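Local coordinates for protein chitosanase (Gynuella sunshinyii YC6258, PDB 6X2Q) that binds chitosan oligosaccharides built of glucosamine units and probably hydrolyses chitosan as a family 46 glycoside hydrolase, at residues Leu214-Leu217 with Leu218-Asn222. Residues are numbered along the deposited sequence; the frame is centred on the assembly and turned at random.
Sequences LMKL and LKQGN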
loop_
_atom_site.group_PDB
_atom_site.type_symbol
_atom_site.label_atom_id
_atom_site.label_comp_id
_atom_site.label_asym_id
_atom_site.label_seq_id
_atom_site.Cartn_x
_atom_site.Cartn_y
_atom_site.Cartn_z
ATOM N N LEU A 214 1.646 -13.436 -3.636
ATOM C CA LEU A 214 2.820 -13.075 -4.422
ATOM C C LEU A 214 3.801 -14.240 -4.525
ATOM O O LEU A 214 4.431 -14.439 -5.571
ATOM C CB LEU A 214 3.494 -11.852 -3.807
ATOM C CG LEU A 214 2.660 -10.568 -3.705
ATOM C CD1 LEU A 214 3.324 -9.559 -2.765
ATOM C CD2 LEU A 214 2.451 -9.971 -5.078
ATOM N N MET A 215 3.972 -15.000 -3.438
ATOM C CA MET A 215 4.830 -16.179 -3.484
ATOM C C MET A 215 4.284 -17.225 -4.453
ATOM O O MET A 215 5.052 -17.886 -5.163
ATOM C CB MET A 215 4.985 -16.774 -2.078
ATOM C CG MET A 215 5.916 -17.965 -2.016
ATOM S SD MET A 215 7.642 -17.488 -2.266
ATOM C CE MET A 215 8.043 -16.747 -0.681
ATOM N N LYS A 216 2.961 -17.401 -4.483
ATOM C CA LYS A 216 2.349 -18.354 -5.400
ATOM C C LYS A 216 2.648 -17.972 -6.855
ATOM O O LYS A 216 3.094 -18.812 -7.653
ATOM C CB LYS A 216 0.844 -18.425 -5.118
ATOM C CG LYS A 216 0.044 -19.399 -5.990
ATOM C CD LYS A 216 -1.474 -19.093 -5.968
ATOM C CE LYS A 216 -1.875 -17.977 -6.973
ATOM N NZ LYS A 216 -3.368 -17.864 -7.174
ATOM N N LEU A 217 2.455 -16.688 -7.203
ATOM C CA LEU A 217 2.807 -16.218 -8.541
ATOM C C LEU A 217 4.282 -16.460 -8.835
ATOM O O LEU A 217 4.646 -16.846 -9.951
ATOM C CB LEU A 217 2.473 -14.728 -8.705
ATOM C CG LEU A 217 1.007 -14.328 -8.515
ATOM C CD1 LEU A 217 0.798 -12.846 -8.748
ATOM C CD2 LEU A 217 0.106 -15.144 -9.432
ATOM N N LEU A 218 5.149 -16.235 -7.846
ATOM C CA LEU A 218 6.568 -16.469 -8.076
ATOM C C LEU A 218 6.845 -17.950 -8.313
ATOM O O LEU A 218 7.583 -18.305 -9.236
ATOM C CB LEU A 218 7.392 -15.934 -6.907
ATOM C CG LEU A 218 8.896 -16.229 -6.966
ATOM C CD1 LEU A 218 9.516 -15.666 -8.257
ATOM C CD2 LEU A 218 9.597 -15.651 -5.744
ATOM N N LYS A 219 6.226 -18.834 -7.517
ATOM C CA LYS A 219 6.490 -20.265 -7.680
ATOM C C LYS A 219 5.912 -20.823 -8.978
ATOM O O LYS A 219 6.420 -21.821 -9.499
ATOM C CB LYS A 219 5.938 -21.056 -6.492
ATOM C CG LYS A 219 6.991 -21.351 -5.437
ATOM C CD LYS A 219 6.441 -21.157 -4.048
ATOM C CE LYS A 219 5.506 -22.285 -3.673
ATOM N NZ LYS A 219 5.343 -22.338 -2.178
ATOM N N GLN A 220 4.842 -20.232 -9.494
ATOM C CA GLN A 220 4.281 -20.661 -10.763
ATOM C C GLN A 220 4.968 -20.019 -11.962
ATOM O O GLN A 220 4.521 -20.209 -13.097
ATOM C CB GLN A 220 2.788 -20.363 -10.800
ATOM C CG GLN A 220 2.011 -21.137 -9.769
ATOM C CD GLN A 220 0.574 -20.707 -9.717
ATOM O OE1 GLN A 220 0.247 -19.565 -10.047
ATOM N NE2 GLN A 220 -0.299 -21.610 -9.298
ATOM N N GLY A 221 6.040 -19.265 -11.737
ATOM C CA GLY A 221 6.758 -18.663 -12.836
ATOM C C GLY A 221 6.078 -17.479 -13.490
ATOM O O GLY A 221 6.522 -17.046 -14.558
ATOM N N ASN A 222 5.021 -16.928 -12.888
ATOM C CA ASN A 222 4.387 -15.737 -13.448
ATOM C C ASN A 222 5.057 -14.475 -12.899
ATOM O O ASN A 222 4.463 -13.669 -12.188
ATOM C CB ASN A 222 2.890 -15.754 -13.185
ATOM C CG ASN A 222 2.145 -14.729 -14.032
ATOM O OD1 ASN A 222 2.762 -13.819 -14.591
ATOM N ND2 ASN A 222 0.820 -14.856 -14.118
#
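Leu217 O accepts the N-H of Asn222 at 3.0 Å, the wider of the two bonds of the Schellman motif that ends helix 209-219. The second, Gly221 N to Leu218 O at 3.1 Å, closes the turn inside it. Gly221 is the C' residue; its positive phi of 74°, a conformation glycine adopts readily, turns the chain out of the helix. Ahead of the turn the regular i to i+4 ladder runs out: Leu218 N donates to Leu214 O, Lys219 N to Met215 O at 2.8 Å and Gln220 N to Lys216 O. The N-H of Asn222 meets its acceptor at 137°, more bent than in these three helical bonds. The carbonyls of all four residues from Leu214 to Leu217 thus receive a backbone N-H from the last turn or the loop. Side chains four residues apart cross at an angle, Met215 CG against Lys219 CD at 3.8 Å and Lys216 CG against the amide carbon CD of Gln220. Lys216 NZ makes a hydrogen bond to the backbone O of Arg230, joining the helix to strand 229-231. Leu214 and Leu217 face helix 134-147, on Leu138 and Leu135 respectively, while Met215 lies against Leu185 of helix 177-193. Asn222 OD1 accepts the N-H of His226, further along the chain. Past the reversal, Asn222 CB lies 3.8 Å from Leu217 O.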